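Side-chain contacts in malonyl CoA-acyl carrier protein transacylase (Burkholderia pseudomallei, PDB 3G87), which probably transfers malonyl groups from malonyl-CoA to the holo form of acyl carrier protein: residues A[97-100]-A[104-107]; A[61-66]-A[112-117]; A[27-32]-A[77-82]; A[10-15]-A[68-73]; A[93-98]-A[230-235]. All blocks are in the same frame, centred on the assembly; numbering follows the deposited sequence.

Contact 1: residues A[97-100]-A[104-107]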
# COMPACT_ATOMS: atom_id res chain seq x y z
N ASN A 97 4.31 6.01 4.15
CA ASN A 97 4.29 7.44 3.81
C ASN A 97 3.19 8.25 4.50
O ASN A 97 3.39 9.44 4.70
CB ASN A 97 4.17 7.64 2.32
CG ASN A 97 5.34 7.09 1.59
OD1 ASN A 97 5.26 5.99 1.00
ND2 ASN A 97 6.45 7.85 1.58
N ALA A 98 2.03 7.64 4.78
CA ALA A 98 0.95 8.27 5.61
C ALA A 98 1.46 8.53 7.03
O ALA A 98 1.28 9.62 7.56
CB ALA A 98 -0.31 7.35 5.68
N LEU A 99 2.04 7.50 7.65
CA LEU A 99 2.64 7.62 8.98
C LEU A 99 3.76 8.67 8.98
O LEU A 99 3.85 9.48 9.93
CB LEU A 99 3.15 6.27 9.50
CG LEU A 99 2.10 5.17 9.74
CD1 LEU A 99 2.74 3.79 10.07
CD2 LEU A 99 1.10 5.63 10.86
N LEU A 100 4.55 8.73 7.88
CA LEU A 100 5.58 9.76 7.75
C LEU A 100 4.97 11.18 7.79
O LEU A 100 5.40 12.02 8.57
CB LEU A 100 6.37 9.56 6.46
CG LEU A 100 7.39 10.65 6.18
CD1 LEU A 100 8.48 10.74 7.26
CD2 LEU A 100 8.05 10.45 4.76
N CYS A 104 4.92 10.52 12.56
CA CYS A 104 5.15 9.35 13.43
C CYS A 104 6.63 8.95 13.48
O CYS A 104 7.04 8.37 14.48
CB CYS A 104 4.31 8.12 13.03
SG CYS A 104 2.51 8.38 13.23
N PHE A 105 7.39 9.24 12.41
CA PHE A 105 8.83 8.99 12.35
C PHE A 105 9.42 9.95 11.36
O PHE A 105 8.69 10.61 10.61
CB PHE A 105 9.24 7.51 12.03
CG PHE A 105 8.34 6.81 11.03
CD1 PHE A 105 8.32 7.18 9.70
CD2 PHE A 105 7.48 5.78 11.46
CE1 PHE A 105 7.44 6.56 8.77
CE2 PHE A 105 6.59 5.14 10.57
CZ PHE A 105 6.60 5.53 9.20
N ASP A 106 10.71 10.04 11.28
CA ASP A 106 11.30 10.84 10.24
C ASP A 106 11.55 10.06 8.96
O ASP A 106 11.29 8.92 8.91
CB ASP A 106 12.52 11.59 10.72
CG ASP A 106 13.64 10.73 11.14
OD1 ASP A 106 13.74 9.60 10.82
OD2 ASP A 106 14.49 11.23 11.78
N PHE A 107 12.06 10.72 7.96
CA PHE A 107 12.26 10.14 6.64
C PHE A 107 13.16 8.92 6.66
O PHE A 107 12.82 7.93 6.14
CB PHE A 107 12.73 11.19 5.66
CG PHE A 107 13.17 10.65 4.35
CD1 PHE A 107 12.26 10.19 3.44
CD2 PHE A 107 14.49 10.60 4.02
CE1 PHE A 107 12.67 9.72 2.26
CE2 PHE A 107 14.87 10.12 2.84
CZ PHE A 107 13.97 9.68 1.97
O HOH W 1 7.94 13.50 10.23

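Contact 2: residues A[61-66]-A[112-117]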
# COMPACT_ATOMS: atom_id res chain seq x y z
N PHE A 61 13.14 -4.28 -3.61
CA PHE A 61 13.48 -2.99 -4.24
C PHE A 61 12.24 -2.13 -4.51
O PHE A 61 12.25 -0.92 -4.29
CB PHE A 61 14.25 -3.19 -5.57
CG PHE A 61 15.59 -3.92 -5.41
CD1 PHE A 61 16.70 -3.26 -4.89
CD2 PHE A 61 15.72 -5.27 -5.79
CE1 PHE A 61 17.90 -3.95 -4.72
CE2 PHE A 61 16.90 -5.93 -5.65
CZ PHE A 61 17.99 -5.29 -5.09
N THR A 62 11.18 -2.72 -4.97
CA THR A 62 9.95 -2.00 -5.17
C THR A 62 9.53 -1.09 -4.02
O THR A 62 9.10 -0.00 -4.22
CB THR A 62 8.80 -2.96 -5.39
OG1 THR A 62 9.16 -3.94 -6.32
CG2 THR A 62 7.64 -2.23 -5.91
N GLN A 63 9.68 -1.61 -2.82
CA GLN A 63 9.19 -0.99 -1.62
C GLN A 63 9.94 0.27 -1.19
O GLN A 63 9.31 1.27 -0.96
CB GLN A 63 9.05 -2.02 -0.51
CG GLN A 63 7.79 -2.87 -0.57
CD GLN A 63 7.55 -3.67 0.66
OE1 GLN A 63 7.40 -4.85 0.61
NE2 GLN A 63 7.54 -3.02 1.79
N PRO A 64 11.26 0.22 -1.15
CA PRO A 64 12.04 1.42 -0.94
C PRO A 64 11.86 2.42 -2.04
O PRO A 64 11.82 3.55 -1.72
CB PRO A 64 13.46 0.91 -0.91
CG PRO A 64 13.35 -0.40 -0.54
CD PRO A 64 12.15 -0.94 -1.09
N ALA A 65 11.72 1.97 -3.28
CA ALA A 65 11.44 2.84 -4.43
C ALA A 65 10.15 3.62 -4.27
O ALA A 65 10.14 4.83 -4.42
CB ALA A 65 11.38 2.02 -5.71
N LEU A 66 9.07 2.92 -3.99
CA LEU A 66 7.79 3.56 -3.72
C LEU A 66 7.86 4.57 -2.60
O LEU A 66 7.45 5.73 -2.78
CB LEU A 66 6.74 2.50 -3.39
CG LEU A 66 6.38 1.62 -4.59
CD1 LEU A 66 5.52 0.43 -4.11
CD2 LEU A 66 5.67 2.42 -5.71
N LYS A 112 14.24 3.00 6.86
CA LYS A 112 14.74 1.85 7.59
C LYS A 112 13.66 0.80 7.88
O LYS A 112 13.92 -0.42 7.72
CB LYS A 112 15.40 2.29 8.89
CG LYS A 112 16.80 2.85 8.71
CD LYS A 112 17.07 3.71 9.91
CE LYS A 112 18.52 3.72 10.27
NZ LYS A 112 18.93 5.04 10.88
N LEU A 113 12.47 1.23 8.30
CA LEU A 113 11.42 0.25 8.51
C LEU A 113 11.05 -0.49 7.22
O LEU A 113 10.81 -1.70 7.26
CB LEU A 113 10.19 0.86 9.15
CG LEU A 113 10.30 1.54 10.53
CD1 LEU A 113 8.97 2.26 10.77
CD2 LEU A 113 10.65 0.59 11.75
N VAL A 114 11.00 0.24 6.11
CA VAL A 114 10.62 -0.25 4.81
C VAL A 114 11.57 -1.30 4.23
O VAL A 114 11.16 -2.28 3.75
CB VAL A 114 10.34 0.89 3.82
CG1 VAL A 114 10.33 0.43 2.47
CG2 VAL A 114 9.08 1.58 4.11
N ALA A 115 12.86 -1.03 4.32
CA ALA A 115 13.88 -1.96 3.96
C ALA A 115 13.80 -3.27 4.73
O ALA A 115 13.95 -4.27 4.16
CB ALA A 115 15.21 -1.34 4.06
N ARG A 116 13.52 -3.26 6.00
CA ARG A 116 13.33 -4.50 6.72
C ARG A 116 12.06 -5.21 6.30
O ARG A 116 12.07 -6.37 6.09
CB ARG A 116 13.40 -4.31 8.24
CG ARG A 116 13.25 -5.54 9.09
CD ARG A 116 14.51 -6.05 9.64
NE ARG A 116 15.56 -6.08 8.65
CZ ARG A 116 16.02 -7.12 7.98
NH1 ARG A 116 16.97 -6.96 7.12
NH2 ARG A 116 15.61 -8.32 8.17
N ARG A 117 10.98 -4.47 6.14
CA ARG A 117 9.73 -5.01 5.66
C ARG A 117 9.87 -5.67 4.29
O ARG A 117 9.41 -6.72 4.08
CB ARG A 117 8.65 -3.94 5.65
CG ARG A 117 7.32 -4.40 5.15
CD ARG A 117 6.42 -3.27 4.92
NE ARG A 117 5.02 -3.59 4.93
CZ ARG A 117 4.24 -3.54 3.87
NH1 ARG A 117 4.75 -3.28 2.71
NH2 ARG A 117 2.99 -3.79 3.98

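Contact 3: residues A[27-32]-A[77-82]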
# COMPACT_ATOMS: atom_id res chain seq x y z
N ASP A 27 17.20 15.02 -7.34
CA ASP A 27 18.17 16.11 -7.23
C ASP A 27 17.57 17.31 -6.51
O ASP A 27 18.30 17.99 -5.79
CB ASP A 27 18.61 16.58 -8.62
CG ASP A 27 19.51 15.58 -9.34
OD1 ASP A 27 20.29 14.81 -8.71
OD2 ASP A 27 19.43 15.60 -10.58
N ARG A 28 16.27 17.60 -6.69
CA ARG A 28 15.64 18.66 -5.91
C ARG A 28 15.84 18.41 -4.43
O ARG A 28 16.13 19.35 -3.69
CB ARG A 28 14.15 18.78 -6.22
CG ARG A 28 13.42 19.80 -5.32
CD ARG A 28 11.89 19.84 -5.64
NE ARG A 28 11.22 20.80 -4.76
CZ ARG A 28 10.00 21.28 -4.95
NH1 ARG A 28 9.28 20.88 -6.00
NH2 ARG A 28 9.50 22.18 -4.10
N PHE A 29 15.70 17.14 -4.02
CA PHE A 29 15.82 16.74 -2.62
C PHE A 29 17.13 16.00 -2.42
O PHE A 29 17.19 14.93 -1.83
CB PHE A 29 14.59 15.92 -2.16
CG PHE A 29 13.34 16.77 -2.04
CD1 PHE A 29 12.34 16.70 -2.99
CD2 PHE A 29 13.20 17.71 -1.01
CE1 PHE A 29 11.18 17.52 -2.89
CE2 PHE A 29 12.08 18.55 -0.94
CZ PHE A 29 11.08 18.45 -1.89
N ALA A 30 18.20 16.62 -2.89
CA ALA A 30 19.50 15.97 -2.99
C ALA A 30 19.95 15.41 -1.65
O ALA A 30 20.56 14.36 -1.62
CB ALA A 30 20.52 16.94 -3.52
N ASP A 31 19.67 16.11 -0.55
CA ASP A 31 20.03 15.61 0.80
C ASP A 31 19.19 14.39 1.27
O ASP A 31 19.75 13.43 1.78
CB ASP A 31 19.95 16.69 1.87
CG ASP A 31 21.06 17.75 1.73
OD1 ASP A 31 21.84 17.75 0.72
OD2 ASP A 31 21.11 18.63 2.63
N LEU A 32 17.86 14.42 1.09
CA LEU A 32 17.03 13.25 1.36
C LEU A 32 17.55 12.09 0.52
O LEU A 32 17.80 11.01 1.05
CB LEU A 32 15.56 13.56 1.06
CG LEU A 32 14.70 14.06 2.23
CD1 LEU A 32 15.49 14.93 3.15
CD2 LEU A 32 13.44 14.79 1.83
N LYS A 77 4.81 18.54 -3.10
CA LYS A 77 3.48 19.01 -2.94
C LYS A 77 3.36 19.98 -1.77
O LYS A 77 2.73 21.02 -1.92
CB LYS A 77 2.56 17.83 -2.74
CG LYS A 77 1.11 18.23 -2.47
CD LYS A 77 0.48 18.62 -3.77
CE LYS A 77 -0.95 19.00 -3.56
NZ LYS A 77 -1.47 19.37 -4.92
N CYS A 78 3.91 19.70 -0.62
CA CYS A 78 3.76 20.57 0.52
C CYS A 78 4.32 21.96 0.31
O CYS A 78 3.68 22.91 0.59
CB CYS A 78 4.36 19.95 1.77
SG CYS A 78 3.40 18.66 2.51
N GLU A 79 5.51 22.01 -0.22
CA GLU A 79 6.21 23.24 -0.52
C GLU A 79 5.57 24.09 -1.61
O GLU A 79 5.51 25.23 -1.47
CB GLU A 79 7.67 22.98 -0.84
CG GLU A 79 8.44 22.47 0.27
CD GLU A 79 9.89 22.09 -0.07
OE1 GLU A 79 10.41 22.33 -1.15
OE2 GLU A 79 10.53 21.52 0.80
N ASP A 80 5.11 23.49 -2.67
CA ASP A 80 4.66 24.22 -3.80
C ASP A 80 3.22 24.65 -3.66
O ASP A 80 2.90 25.73 -3.94
CB ASP A 80 4.88 23.43 -5.08
CG ASP A 80 6.29 22.98 -5.26
OD1 ASP A 80 7.18 23.50 -4.64
OD2 ASP A 80 6.49 22.11 -6.04
N SER A 81 2.39 23.78 -3.16
CA SER A 81 0.98 23.99 -3.09
C SER A 81 0.61 24.70 -1.82
O SER A 81 -0.35 25.36 -1.80
CB SER A 81 0.19 22.68 -3.25
OG SER A 81 -0.11 22.10 -2.03
N GLY A 82 1.38 24.53 -0.77
CA GLY A 82 1.02 24.99 0.53
C GLY A 82 -0.00 24.19 1.32
O GLY A 82 -0.29 24.52 2.42
O HOH W 2 10.47 24.51 -2.56

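Contact 4: residues A[10-15]-A[68-73]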
# COMPACT_ATOMS: atom_id res chain seq x y z
N MET A 10 -3.05 10.62 -0.05
CA MET A 10 -2.99 9.20 -0.27
C MET A 10 -1.78 8.74 -1.07
O MET A 10 -1.39 9.37 -1.98
CB MET A 10 -4.32 8.65 -0.79
CG MET A 10 -4.76 8.98 -2.18
SD MET A 10 -6.39 8.48 -2.50
CE MET A 10 -6.49 8.79 -4.18
N PHE A 11 -1.18 7.65 -0.65
CA PHE A 11 0.08 7.15 -1.18
C PHE A 11 -0.02 5.74 -1.74
O PHE A 11 -0.47 4.90 -1.08
CB PHE A 11 1.16 7.24 -0.12
CG PHE A 11 1.25 8.57 0.53
CD1 PHE A 11 2.09 9.54 0.04
CD2 PHE A 11 0.46 8.88 1.61
CE1 PHE A 11 2.15 10.72 0.62
CE2 PHE A 11 0.50 10.08 2.17
CZ PHE A 11 1.37 10.99 1.69
N PRO A 12 0.40 5.55 -2.97
CA PRO A 12 0.31 4.28 -3.64
C PRO A 12 1.30 3.22 -3.13
O PRO A 12 2.26 3.52 -2.53
CB PRO A 12 0.56 4.65 -5.08
CG PRO A 12 1.32 5.78 -5.05
CD PRO A 12 1.00 6.54 -3.86
N GLY A 13 0.96 1.99 -3.39
CA GLY A 13 1.77 0.83 -3.13
C GLY A 13 2.21 0.02 -4.33
O GLY A 13 2.23 0.46 -5.43
N GLN A 14 2.56 -1.21 -4.05
CA GLN A 14 3.09 -2.16 -5.02
C GLN A 14 2.21 -2.31 -6.25
O GLN A 14 1.03 -2.46 -6.16
CB GLN A 14 3.32 -3.53 -4.40
CG GLN A 14 3.20 -4.60 -5.39
CD GLN A 14 2.88 -5.94 -4.87
OE1 GLN A 14 3.68 -6.55 -4.20
NE2 GLN A 14 1.72 -6.45 -5.24
N GLY A 15 2.85 -2.24 -7.40
CA GLY A 15 2.18 -2.20 -8.66
C GLY A 15 2.14 -0.88 -9.33
O GLY A 15 1.89 -0.83 -10.47
N VAL A 68 10.32 6.25 -1.21
CA VAL A 68 11.12 7.47 -1.40
C VAL A 68 10.44 8.36 -2.44
O VAL A 68 10.32 9.59 -2.27
CB VAL A 68 12.56 7.14 -1.83
CG1 VAL A 68 13.34 8.41 -2.04
CG2 VAL A 68 13.24 6.27 -0.75
N VAL A 69 9.94 7.75 -3.51
CA VAL A 69 9.19 8.52 -4.48
C VAL A 69 7.92 9.11 -3.88
O VAL A 69 7.64 10.34 -4.06
CB VAL A 69 9.01 7.78 -5.80
CG1 VAL A 69 8.10 8.56 -6.75
CG2 VAL A 69 10.46 7.52 -6.46
N ASN A 70 7.16 8.31 -3.14
CA ASN A 70 5.99 8.87 -2.51
C ASN A 70 6.39 10.04 -1.61
O ASN A 70 5.76 11.09 -1.64
CB ASN A 70 5.28 7.81 -1.66
CG ASN A 70 4.59 6.76 -2.48
OD1 ASN A 70 4.56 6.80 -3.73
ND2 ASN A 70 4.02 5.77 -1.79
N ALA A 71 7.40 9.86 -0.77
CA ALA A 71 7.85 10.93 0.12
C ALA A 71 8.26 12.22 -0.60
O ALA A 71 7.88 13.31 -0.20
CB ALA A 71 9.03 10.44 0.96
N LEU A 72 9.09 12.10 -1.62
CA LEU A 72 9.60 13.28 -2.29
C LEU A 72 8.46 14.04 -2.95
O LEU A 72 8.37 15.27 -2.81
CB LEU A 72 10.66 12.85 -3.29
CG LEU A 72 12.12 12.98 -2.78
CD1 LEU A 72 12.36 12.55 -1.32
CD2 LEU A 72 13.07 12.24 -3.71
N THR A 73 7.58 13.30 -3.62
CA THR A 73 6.36 13.87 -4.19
C THR A 73 5.57 14.58 -3.11
O THR A 73 5.14 15.72 -3.33
CB THR A 73 5.50 12.80 -4.76
OG1 THR A 73 6.28 12.04 -5.66
CG2 THR A 73 4.37 13.42 -5.55

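Contact 5: residues A[93-98]-A[230-235]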
# COMPACT_ATOMS: atom_id res chain seq x y z
N LEU A 93 2.43 -0.64 1.43
CA LEU A 93 3.59 0.20 1.48
C LEU A 93 3.28 1.66 1.75
O LEU A 93 3.85 2.23 2.59
CB LEU A 93 4.50 0.05 0.27
CG LEU A 93 5.81 0.82 0.22
CD1 LEU A 93 5.74 2.27 -0.07
CD2 LEU A 93 6.71 0.56 1.36
N GLY A 94 2.38 2.23 0.99
CA GLY A 94 1.92 3.58 1.18
C GLY A 94 1.51 4.03 2.54
O GLY A 94 1.50 5.15 2.79
N GLU A 95 1.20 3.13 3.41
CA GLU A 95 0.89 3.44 4.77
C GLU A 95 2.09 4.04 5.52
O GLU A 95 1.94 4.88 6.34
CB GLU A 95 0.28 2.22 5.45
CG GLU A 95 -0.08 2.33 6.86
CD GLU A 95 -1.18 1.39 7.28
OE1 GLU A 95 -0.99 0.60 8.16
OE2 GLU A 95 -2.24 1.46 6.76
N PHE A 96 3.27 3.59 5.16
CA PHE A 96 4.47 4.14 5.66
C PHE A 96 4.66 5.59 5.34
O PHE A 96 5.06 6.30 6.16
CB PHE A 96 5.65 3.33 5.21
CG PHE A 96 5.79 2.08 5.93
CD1 PHE A 96 6.49 2.00 7.08
CD2 PHE A 96 5.17 0.96 5.48
CE1 PHE A 96 6.56 0.86 7.73
CE2 PHE A 96 5.27 -0.16 6.13
CZ PHE A 96 5.96 -0.22 7.25
N ASN A 97 4.31 6.01 4.15
CA ASN A 97 4.29 7.44 3.81
C ASN A 97 3.19 8.25 4.50
O ASN A 97 3.39 9.44 4.70
CB ASN A 97 4.17 7.64 2.32
CG ASN A 97 5.34 7.09 1.59
OD1 ASN A 97 5.26 5.99 1.00
ND2 ASN A 97 6.45 7.85 1.58
N ALA A 98 2.03 7.64 4.78
CA ALA A 98 0.95 8.27 5.61
C ALA A 98 1.46 8.53 7.03
O ALA A 98 1.28 9.62 7.56
CB ALA A 98 -0.31 7.35 5.68
N ARG A 230 -9.84 2.17 10.09
CA ARG A 230 -10.17 3.24 11.03
C ARG A 230 -8.87 3.97 11.43
O ARG A 230 -7.79 3.44 11.20
CB ARG A 230 -10.87 2.66 12.27
CG ARG A 230 -12.29 2.07 12.06
CD ARG A 230 -13.27 3.16 11.67
NE ARG A 230 -14.66 2.71 11.53
CZ ARG A 230 -15.18 2.14 10.44
NH1 ARG A 230 -14.45 1.88 9.34
NH2 ARG A 230 -16.45 1.79 10.46
N PRO A 231 -8.97 5.14 12.00
CA PRO A 231 -7.80 5.86 12.46
C PRO A 231 -6.89 5.04 13.42
O PRO A 231 -7.37 4.42 14.32
CB PRO A 231 -8.41 7.04 13.18
CG PRO A 231 -9.73 7.08 12.82
CD PRO A 231 -10.19 5.83 12.38
N TYR A 232 -5.60 5.03 13.17
CA TYR A 232 -4.59 4.56 14.09
C TYR A 232 -4.84 5.09 15.51
O TYR A 232 -5.04 6.24 15.74
CB TYR A 232 -3.19 4.94 13.62
CG TYR A 232 -2.38 3.90 12.87
CD1 TYR A 232 -2.41 3.83 11.50
CD2 TYR A 232 -1.53 3.06 13.52
CE1 TYR A 232 -1.69 2.96 10.85
CE2 TYR A 232 -0.81 2.17 12.87
CZ TYR A 232 -0.88 2.11 11.52
OH TYR A 232 -0.13 1.22 10.86
N GLU A 233 -4.85 4.21 16.47
CA GLU A 233 -5.10 4.61 17.82
C GLU A 233 -3.85 5.22 18.40
O GLU A 233 -2.82 4.91 17.99
CB GLU A 233 -5.51 3.43 18.64
CG GLU A 233 -6.97 3.13 18.62
CD GLU A 233 -7.26 1.79 19.16
OE1 GLU A 233 -7.54 1.74 20.37
OE2 GLU A 233 -7.17 0.79 18.42
N ASN A 234 -3.96 6.07 19.39
CA ASN A 234 -2.79 6.50 20.09
C ASN A 234 -2.24 5.32 20.85
O ASN A 234 -2.96 4.55 21.42
CB ASN A 234 -3.07 7.69 20.98
CG ASN A 234 -3.30 8.94 20.21
OD1 ASN A 234 -2.84 9.10 19.14
ND2 ASN A 234 -4.00 9.85 20.79
N GLY A 235 -0.95 5.13 20.76
CA GLY A 235 -0.33 3.96 21.31
C GLY A 235 -0.35 2.68 20.54
O GLY A 235 0.28 1.77 20.94

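Contact 1: residues A[97-100]-A[104-107]
The rings of F105 and F107 meet the end of helix 94-101 in different ways. F105 comes in obliquely: its CZ lies 3.5 Å from CB of L99, and its CE1 lies 3.9 Å from CB of L100 and close to that residue's backbone N, so the ring rests against both side chain and helix backbone. F107 offers an edge, near whose plane the methyl CD2 of L100 lies 4.4 Å from CD1 of the ring. F105 CG sits between its own backbone N and carbonyl carbon (chi1 37°), which turns the ring back onto the helix it follows.

L100 works between the two aromatics. With CG swung to the side opposite its backbone N (chi1 175°), it sends CD1 onto the chain leading from F105 to F107, 3.4 Å from the carbonyl O of F105. A branched leucine suits this place because its other methyl remains for F107. Nearer the turn, L99 CD2 packs against SG of C104 at 3.9 Å, a small apolar pairing that a compact cysteine can make. The turn itself is fastened by a fairly straight bond from C104 N to L99 O, 3.0 Å long. Water 1 donates to F105 O and, weakly, to L100 O.

The whole forms the buried link from helix 94-101 to helix 107-123. D106 is the N-cap of the latter: its side chain caps a backbone N there, and OD1 is bonded to T109 OG1. L100 and F107 reach Y75 of helix 59-81, F107 also packs on helix 30-40, and L99 touches V223 of strand 223-224.

Contact 2: residues A[61-66]-A[112-117]
V114 packs its CG1 methyl against the backbone at Q63 and P64, 3.7 Å from Q63 O and the same distance from P64 N; the proline ring adds its CD at 4.2 Å. CG1 gets there because it extends away from the backbone N of V114 (chi1 164°). A short beta-branched side chain suits the place, since the axes of segments 61-66 and 112-117 approach to 8.6 Å, nearly antiparallel at 161°. Proline suits it as well: its N has no hydrogen to give to the preceding turn, and the helix kinks there, with the ring set against V114.

One turn along helix 107-123, R117 crosses the side chain of Q63 at about a right angle. The extended arginine brings its guanidinium so that the amide of Q63 lies at an edge of it, with the two planes 73° apart. Further out, F96 and F207 flank R117, and S92 OG is hydrogen-bonded to its NH2; Q244 OE1 adds a weak bond. Q63 also packs on A118 and M121, and P64 on L111.

Apolar packing thus joins the helices at V114, while two buried polar side chains lie side by side, and R117 is bonded to S92, the central residue of a probable nucleophile elbow. Malonyltransferases of this family use an active-site arginine to bind the substrate carboxylate, and the placing of R117, held by its bond to S92, is consistent with that role.

Contact 3: residues A[27-32]-A[77-82]
R28 and D80 point at each other from opposite directions, and their flat ends meet nearly coplanar, the guanidinium and carboxylate planes being 19° apart. With the arginine chain extended from CG to NE, the guanidinium is carried out to meet the carboxylate end-on, NH1 and NH2 each taking one oxygen. NH2 reaches D80 OD1 at 2.7 Å and NH1 reaches D80 OD2 at 3.0 Å, the latter on the syn lone pair of OD2. Both bonds lie close to the guanidinium plane and are nearly straight.

E79 joins differently. It slides past R28 in the opposite direction, its carboxylate plane turned 54° from the guanidinium, and takes a longer and more bent bond from NH2 to OE1 (3.1 Å), on the anti side but tilted out of the carboxylate plane. Water 2 bridges the same two atoms, accepting from R28 NH2 and donating to E79 OE1. R28 is shared by two acids in a salt-bridge network, its several N-H groups serving both; its single charge probably offsets their repulsion only in part. The ring of F29 receives R28 CG over one face, 3.9 Å above its plane and offset toward the rim, and has E79 OE2 at its edge, 3.8 Å from CE2.

This surface clasp ties the end of helix 25-28 to the C-terminal end of helix 59-81, which ends at S81, G82 then leaving it with positive phi. Alongside the salt bridges, R28 rests on A76, F29 on L72, and L32, in helix 30-40, on L72 and Y75.

Contact 4: residues A[10-15]-A[68-73]
N70 is where residues 68-73 of the long helix touch F11 and P12, at the end of strand 6-11. Before it in the helix, V68 and V69 turn instead to F26 of helix 25-28, as suits branched apolar residues on that flank. N70 itself aims at the strand end. Its CB packs obliquely against the ring of F11, 4.0 Å from CD1, and its ND2 lies 3.6 Å from F11 CB, with ring and amide planes 41° apart. The amide runs past the proline ring in the opposite direction, OD1 coming 3.6 Å from P12 CD, while ND2 donates to P12 O at 3.0 Å. That bond lies in the carbonyl plane on a lone pair, and also close to the amide plane, so both groups are well oriented for it. Next, A71 turns to N97 and L100, where a small residue fits against helix 94-101. L72 packs on F26 and F29. T73 folds its OG1 back onto V69 O at 2.7 Å, from the opposite face of that carbonyl to the one approached by T73 N.

The chemistry is that of a buried amide that crosses to F11 and P12, with a second asparagine, N97, beside it. ND2 of N70 is gripped by two acceptors, P12 O and N97 OD1, which fixes the rotation of the amide. The carbonyl of P12, just beyond the strand where the chain leaves the sheet, thereby gains a donor, and strand end, helix 59-81 and helix 94-101 are pinned at one asparagine.

Contact 5: residues A[93-98]-A[230-235]
A single buried hydrogen bond joins E95, near the start of helix 94-101, to Y232, in the loop between strand 223-224 and helix 237-243. The two side chains come from opposite directions. Y232 OH donates to E95 OE1 at 2.9 Å, and the oxygen is met from above the carboxylate plane, 43° out of it. The carboxylate lies at the edge of the ring, with OE1 also 3.6 Å from CE1, and the two planes stand 80° apart. E95 reaches this far because its chain is extended, CG pointing directly away from the backbone N (chi1 179°).

Tyrosine suits the place: its ring can be buried while the hydroxyl serves the acid. The other oxygen, OE2, accepts from the backbone N of N226, so each oxygen of the buried glutamate has a donor. These bonds would probably stabilise a negative charge there.

G90, S92 and G94 fit the GxSxG pattern of a nucleophile elbow, so E95 probably follows directly on that turn in the chain, between strand 87-90 and helix 94-101. The ring of Y232 packs on V237 and L241 of helix 237-243, its backbone pairs with V223 of strand 223-224, and F96, next to E95, packs on L113 and V114 of helix 107-123.

Overall arrangement
Contacts 1, 2, 4 and 5 are buried, while contact 3 lies on the surface, its centre about 22 Å from the centre of the chain. Helix 59-81 serves contacts 2, 4 and 3 in turn along its length: mixed apolar and polar packing on helix 107-123, an amide on a strand end, then an open salt-bridge network. Helix 94-101 is shared by contacts 1 and 5, apolar at its C-terminal end and acidic near its start, and N97 ties it to N70 of contact 4. In contacts 4 and 5 the buried N70 and E95 are met by specific partners; in contact 3 several charges and a water share the load.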